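Local coordinates for putative uncharacterized protein (Archaeoglobus fulgidus, PDB 3VU0), which belongs to the AglB (STT3-related) family of archaeal membrane proteins and is present here as its C-terminal globular domain, a mixed alpha/beta fold, at residues 38-43 with 92-97; 103-108 with 125-130. One frame throughout, in Å; residues are numbered along the deposited sequence.

Interaction 1 (38-43 with 92-97)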
loop_
_atom_site.group_PDB
_atom_site.type_symbol
_atom_site.label_atom_id
_atom_site.label_comp_id
_atom_site.label_asym_id
_atom_site.label_seq_id
_atom_site.Cartn_x
_atom_site.Cartn_y
_atom_site.Cartn_z
ATOM N N TRP A 38 -6.829 -1.933 -3.063
ATOM C CA TRP A 38 -7.798 -1.905 -4.152
ATOM C C TRP A 38 -8.756 -0.712 -4.189
ATOM O O TRP A 38 -9.222 -0.334 -5.261
ATOM C CB TRP A 38 -8.592 -3.220 -4.201
ATOM C CG TRP A 38 -9.583 -3.385 -3.109
ATOM C CD1 TRP A 38 -9.351 -3.848 -1.846
ATOM C CD2 TRP A 38 -10.975 -3.064 -3.171
ATOM N NE1 TRP A 38 -10.516 -3.835 -1.116
ATOM C CE2 TRP A 38 -11.529 -3.357 -1.907
ATOM C CE3 TRP A 38 -11.809 -2.556 -4.177
ATOM C CZ2 TRP A 38 -12.883 -3.157 -1.616
ATOM C CZ3 TRP A 38 -13.162 -2.358 -3.888
ATOM C CH2 TRP A 38 -13.681 -2.660 -2.616
ATOM N N ASP A 39 -9.040 -0.108 -3.038
ATOM C CA ASP A 39 -9.937 1.044 -2.999
ATOM C C ASP A 39 -9.491 2.193 -3.907
ATOM O O ASP A 39 -10.321 2.942 -4.427
ATOM C CB ASP A 39 -10.051 1.615 -1.576
ATOM C CG ASP A 39 -10.743 0.677 -0.609
ATOM O OD1 ASP A 39 -11.481 -0.224 -1.059
ATOM O OD2 ASP A 39 -10.560 0.867 0.610
ATOM N N TYR A 40 -8.181 2.338 -4.083
ATOM C CA TYR A 40 -7.631 3.436 -4.878
ATOM C C TYR A 40 -7.293 3.083 -6.321
ATOM O O TYR A 40 -6.857 3.949 -7.093
ATOM C CB TYR A 40 -6.366 3.962 -4.192
ATOM C CG TYR A 40 -6.457 3.984 -2.681
ATOM C CD1 TYR A 40 -7.413 4.765 -2.029
ATOM C CD2 TYR A 40 -5.587 3.224 -1.905
ATOM C CE1 TYR A 40 -7.497 4.789 -0.632
ATOM C CE2 TYR A 40 -5.659 3.236 -0.512
ATOM C CZ TYR A 40 -6.615 4.021 0.117
ATOM O OH TYR A 40 -6.678 4.040 1.493
ATOM N N GLY A 41 -7.489 1.819 -6.682
ATOM C CA GLY A 41 -7.170 1.364 -8.023
ATOM C C GLY A 41 -7.704 2.203 -9.171
ATOM O O GLY A 41 -6.945 2.591 -10.063
ATOM N N ASN A 42 -9.005 2.483 -9.156
ATOM C CA ASN A 42 -9.623 3.265 -10.221
ATOM C C ASN A 42 -9.039 4.663 -10.358
ATOM O O ASN A 42 -8.937 5.189 -11.467
ATOM C CB ASN A 42 -11.142 3.351 -10.017
ATOM C CG ASN A 42 -11.834 2.020 -10.254
ATOM O OD1 ASN A 42 -11.494 1.299 -11.186
ATOM N ND2 ASN A 42 -12.812 1.696 -9.418
ATOM N N TRP A 43 -8.655 5.265 -9.236
ATOM C CA TRP A 43 -8.069 6.599 -9.267
ATOM C C TRP A 43 -6.725 6.564 -9.982
ATOM O O TRP A 43 -6.438 7.391 -10.852
ATOM C CB TRP A 43 -7.861 7.137 -7.848
ATOM C CG TRP A 43 -9.086 7.714 -7.207
ATOM C CD1 TRP A 43 -10.264 8.040 -7.820
ATOM C CD2 TRP A 43 -9.225 8.108 -5.836
ATOM N NE1 TRP A 43 -11.125 8.616 -6.917
ATOM C CE2 TRP A 43 -10.511 8.671 -5.691
ATOM C CE3 TRP A 43 -8.383 8.042 -4.715
ATOM C CZ2 TRP A 43 -10.978 9.168 -4.469
ATOM C CZ3 TRP A 43 -8.845 8.535 -3.500
ATOM C CH2 TRP A 43 -10.135 9.093 -3.388
ATOM N N GLU A 92 -2.255 6.926 4.758
ATOM C CA GLU A 92 -2.367 6.914 6.213
ATOM C C GLU A 92 -3.560 6.133 6.771
ATOM O O GLU A 92 -3.421 5.458 7.789
ATOM C CB GLU A 92 -2.386 8.344 6.775
ATOM C CG GLU A 92 -2.244 8.384 8.302
ATOM C CD GLU A 92 -2.261 9.794 8.875
ATOM O OE1 GLU A 92 -2.148 9.937 10.115
ATOM O OE2 GLU A 92 -2.385 10.758 8.093
ATOM N N GLU A 93 -4.718 6.208 6.118
ATOM C CA GLU A 93 -5.898 5.487 6.614
ATOM C C GLU A 93 -5.721 3.962 6.631
ATOM O O GLU A 93 -6.538 3.249 7.201
ATOM C CB GLU A 93 -7.151 5.859 5.803
ATOM C CG GLU A 93 -7.125 5.439 4.339
ATOM C CD GLU A 93 -8.430 5.749 3.599
ATOM O OE1 GLU A 93 -8.520 5.438 2.396
ATOM O OE2 GLU A 93 -9.366 6.301 4.214
ATOM N N LEU A 94 -4.651 3.466 6.014
ATOM C CA LEU A 94 -4.373 2.028 5.982
ATOM C C LEU A 94 -3.605 1.577 7.226
ATOM O O LEU A 94 -3.603 0.398 7.575
ATOM C CB LEU A 94 -3.526 1.669 4.758
ATOM C CG LEU A 94 -4.051 1.973 3.355
ATOM C CD1 LEU A 94 -3.050 1.459 2.318
ATOM C CD2 LEU A 94 -5.398 1.320 3.165
ATOM N N THR A 95 -2.946 2.522 7.883
ATOM C CA THR A 95 -2.140 2.214 9.053
ATOM C C THR A 95 -2.924 2.184 10.355
ATOM O O THR A 95 -4.028 2.718 10.451
ATOM C CB THR A 95 -0.997 3.232 9.213
ATOM O OG1 THR A 95 -1.549 4.512 9.538
ATOM C CG2 THR A 95 -0.197 3.350 7.915
ATOM N N VAL A 96 -2.338 1.546 11.360
ATOM C CA VAL A 96 -2.962 1.459 12.673
ATOM C C VAL A 96 -2.565 2.720 13.427
ATOM O O VAL A 96 -1.390 3.086 13.452
ATOM C CB VAL A 96 -2.467 0.217 13.441
ATOM C CG1 VAL A 96 -3.040 0.204 14.856
ATOM C CG2 VAL A 96 -2.888 -1.044 12.695
ATOM N N LYS A 97 -3.544 3.391 14.022
ATOM C CA LYS A 97 -3.296 4.618 14.779
ATOM C C LYS A 97 -3.471 4.352 16.272
ATOM O O LYS A 97 -4.411 3.678 16.681
ATOM C CB LYS A 97 -4.260 5.719 14.322
#
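Glu93 OE1 is gripped from two directions, by the hydroxyl of Tyr40 and by the ammonium group of Lys104. Tyr40 OH donates to Glu93 OE1 at 2.5 Å, a doubtfully short distance. The carboxylate approaches the rim of the phenol almost in its plane, the two flat groups being only 24° apart, and Glu93 OE1 also lies 3.3 Å from Tyr40 CE1. With CG tucked over the backbone, flanked by N and C (chi1 65°), and the rest of the chain extended, the Glu93 carboxylate is carried to the phenol. Leu94 runs alongside the ring, pointing the other way, its CD2 near the ring plane, 3.4 Å from Tyr40 OH and 4.2 Å from Tyr40 CE2. Asp39 CB lies over one face of the phenol, toward the rim, and the indole of Trp7 also meets the ring. Asp39 and Tyr40 belong to the WWDYG signature of the STT3/AglB family, whose glycine opens helix 41-46. Asp39 OD2 lies 5.3 Å from Glu93 OE1 and also salt-bridges Lys104, so one ammonium group probably balances both acids. The buried phenol thus ends on a carboxylate that is itself shared with Lys104, which probably helps hold the signature tyrosine against the 3-10 segment 92-94.

Interaction 2 (103-108 with 125-130); sequences TKFIPI and IDFFNK
The opening turn of helix 105-112 faces the C-terminal part of helix 121-128, with the CA atoms of Phe105 and Phe128 8.1 Å apart. Across this gap three phenylalanines form an aromatic cluster. Phe105 reaches into it with CG swung away from its backbone N (chi1 -173°), offering one ring face to Phe128. The edge of Phe128 points at that face in a T-shaped stack: Phe128 CD1 lies over the centre of the Phe105 ring, the planes meet at 76° and the centroids are 5.1 Å apart. The methylene of Phe128 joins in, CB being 3.7 Å from Phe105 CE1. Phe127 meets the same ring differently, rim to rim, with planes 37° apart and Phe127 CE2 3.7 Å from Phe105 CZ; neither ring covers the other. On the backbone side, Thr103 OG1 accepts a nearly straight capping bond from Phe105 N at 3.0 Å, which caps the start of the helix from which Phe105 projects. Leu133 of helix 132-138 touches both Phe105 and Phe128, while Thr69 of helix 61-69 lies against Phe105 and Phe127. The two segments therefore cohere through dispersion and the weak electrostatics of one C-H edge over a pi face, without any polar link between them.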
loop_
_atom_site.group_PDB
_atom_site.type_symbol
_atom_site.label_atom_id
_atom_site.label_comp_id
_atom_site.label_asym_id
_atom_site.label_seq_id
_atom_site.Cartn_x
_atom_site.Cartn_y
_atom_site.Cartn_z
ATOM N N THR A 103 -9.250 1.388 11.320
ATOM C CA THR A 103 -8.179 1.357 10.333
ATOM C C THR A 103 -8.525 0.377 9.228
ATOM O O THR A 103 -9.201 -0.625 9.470
ATOM C CB THR A 103 -6.841 0.919 10.962
ATOM O OG1 THR A 103 -5.870 0.721 9.925
ATOM C CG2 THR A 103 -7.011 -0.383 11.738
ATOM N N LYS A 104 -8.072 0.660 8.014
ATOM C CA LYS A 104 -8.343 -0.250 6.918
ATOM C C LYS A 104 -7.392 -1.442 6.977
ATOM O O LYS A 104 -7.452 -2.337 6.138
ATOM C CB LYS A 104 -8.237 0.477 5.575
ATOM C CG LYS A 104 -9.386 1.454 5.348
ATOM C CD LYS A 104 -9.329 2.100 3.976
ATOM C CE LYS A 104 -10.590 2.911 3.695
ATOM N NZ LYS A 104 -10.600 3.407 2.288
ATOM N N PHE A 105 -6.516 -1.458 7.980
ATOM C CA PHE A 105 -5.588 -2.573 8.133
ATOM C C PHE A 105 -6.379 -3.839 8.489
ATOM O O PHE A 105 -5.943 -4.956 8.211
ATOM C CB PHE A 105 -4.560 -2.271 9.231
ATOM C CG PHE A 105 -3.471 -3.305 9.344
ATOM C CD1 PHE A 105 -3.326 -4.058 10.506
ATOM C CD2 PHE A 105 -2.591 -3.523 8.288
ATOM C CE1 PHE A 105 -2.316 -5.015 10.618
ATOM C CE2 PHE A 105 -1.574 -4.479 8.386
ATOM C CZ PHE A 105 -1.437 -5.227 9.555
ATOM N N ILE A 106 -7.550 -3.656 9.096
ATOM C CA ILE A 106 -8.390 -4.787 9.485
ATOM C C ILE A 106 -8.859 -5.555 8.245
ATOM O O ILE A 106 -8.629 -6.756 8.138
ATOM C CB ILE A 106 -9.601 -4.319 10.337
ATOM C CG1 ILE A 106 -9.102 -3.685 11.642
ATOM C CG2 ILE A 106 -10.515 -5.502 10.667
ATOM C CD1 ILE A 106 -8.259 -4.613 12.500
ATOM N N PRO A 107 -9.522 -4.876 7.292
ATOM C CA PRO A 107 -9.951 -5.625 6.108
ATOM C C PRO A 107 -8.750 -6.168 5.333
ATOM O O PRO A 107 -8.834 -7.223 4.696
ATOM C CB PRO A 107 -10.765 -4.596 5.313
ATOM C CG PRO A 107 -10.229 -3.274 5.776
ATOM C CD PRO A 107 -10.032 -3.494 7.260
ATOM N N ILE A 108 -7.629 -5.453 5.390
ATOM C CA ILE A 108 -6.419 -5.912 4.709
ATOM C C ILE A 108 -6.019 -7.251 5.334
ATOM O O ILE A 108 -5.704 -8.208 4.635
ATOM C CB ILE A 108 -5.257 -4.902 4.869
ATOM C CG1 ILE A 108 -5.545 -3.644 4.042
ATOM C CG2 ILE A 108 -3.942 -5.534 4.432
ATOM C CD1 ILE A 108 -4.419 -2.610 4.080
ATOM N N ILE A 125 -1.619 -4.622 16.945
ATOM C CA ILE A 125 -0.661 -3.522 16.834
ATOM C C ILE A 125 0.757 -4.081 16.659
ATOM O O ILE A 125 1.506 -3.644 15.781
ATOM C CB ILE A 125 -0.711 -2.626 18.096
ATOM C CG1 ILE A 125 -2.092 -1.966 18.211
ATOM C CG2 ILE A 125 0.382 -1.566 18.033
ATOM C CD1 ILE A 125 -2.351 -1.292 19.554
ATOM N N ASP A 126 1.125 -5.051 17.492
ATOM C CA ASP A 126 2.451 -5.652 17.390
ATOM C C ASP A 126 2.654 -6.275 16.008
ATOM O O ASP A 126 3.731 -6.165 15.433
ATOM C CB ASP A 126 2.659 -6.711 18.483
ATOM C CG ASP A 126 2.729 -6.105 19.879
ATOM O OD1 ASP A 126 2.961 -4.880 20.000
ATOM O OD2 ASP A 126 2.562 -6.860 20.860
ATOM N N PHE A 127 1.621 -6.924 15.480
ATOM C CA PHE A 127 1.700 -7.528 14.148
ATOM C C PHE A 127 1.920 -6.423 13.103
ATOM O O PHE A 127 2.818 -6.514 12.260
ATOM C CB PHE A 127 0.410 -8.289 13.825
ATOM C CG PHE A 127 0.353 -8.812 12.414
ATOM C CD1 PHE A 127 1.239 -9.791 11.987
ATOM C CD2 PHE A 127 -0.559 -8.293 11.502
ATOM C CE1 PHE A 127 1.218 -10.248 10.661
ATOM C CE2 PHE A 127 -0.588 -8.741 10.181
ATOM C CZ PHE A 127 0.304 -9.720 9.761
ATOM N N PHE A 128 1.105 -5.374 13.166
ATOM C CA PHE A 128 1.234 -4.260 12.227
ATOM C C PHE A 128 2.649 -3.684 12.207
ATOM O O PHE A 128 3.201 -3.393 11.141
ATOM C CB PHE A 128 0.254 -3.137 12.580
ATOM C CG PHE A 128 0.505 -1.861 11.825
ATOM C CD1 PHE A 128 0.241 -1.780 10.457
ATOM C CD2 PHE A 128 1.064 -0.759 12.467
ATOM C CE1 PHE A 128 0.535 -0.621 9.741
ATOM C CE2 PHE A 128 1.364 0.410 11.759
ATOM C CZ PHE A 128 1.101 0.476 10.396
ATOM N N ASN A 129 3.239 -3.525 13.384
ATOM C CA ASN A 129 4.567 -2.948 13.469
ATOM C C ASN A 129 5.684 -3.756 12.811
ATOM O O ASN A 129 6.795 -3.259 12.672
ATOM C CB ASN A 129 4.914 -2.639 14.931
ATOM C CG ASN A 129 4.085 -1.485 15.490
ATOM O OD1 ASN A 129 3.619 -0.623 14.741
ATOM N ND2 ASN A 129 3.913 -1.456 16.808
ATOM N N LYS A 130 5.385 -4.981 12.383
ATOM C CA LYS A 130 6.383 -5.828 11.725
ATOM C C LYS A 130 6.128 -5.931 10.217
ATOM O O LYS A 130 6.904 -6.554 9.490
ATOM C CB LYS A 130 6.347 -7.249 12.301
ATOM C CG LYS A 130 6.590 -7.363 13.795
ATOM C CD LYS A 130 6.286 -8.783 14.266
ATOM C CE LYS A 130 6.443 -8.919 15.769
ATOM N NZ LYS A 130 5.988 -10.261 16.231
#

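In the fold
The two contacts follow one another along the chain, and their centres lie about 12 Å apart. Interaction 1 joins the entry to helix 41-46 with the turn that follows strand 85-91 of the four-stranded mixed sheet; interaction 2 pairs helices 105-112 and 121-128, farther from the centre of the chain. Residues 92-97 and 103-108 touch directly: Lys104 bridges to Glu93, and Thr103 OG1 probably hydrogen-bonds Thr95 O, 2.8 Å away. Phe128 also packs on Thr95 and Val96, and Leu133 of helix 132-138 touches Leu94 as well as Phe105. A polar junction at the family signature thus passes into an aromatic cluster between helices.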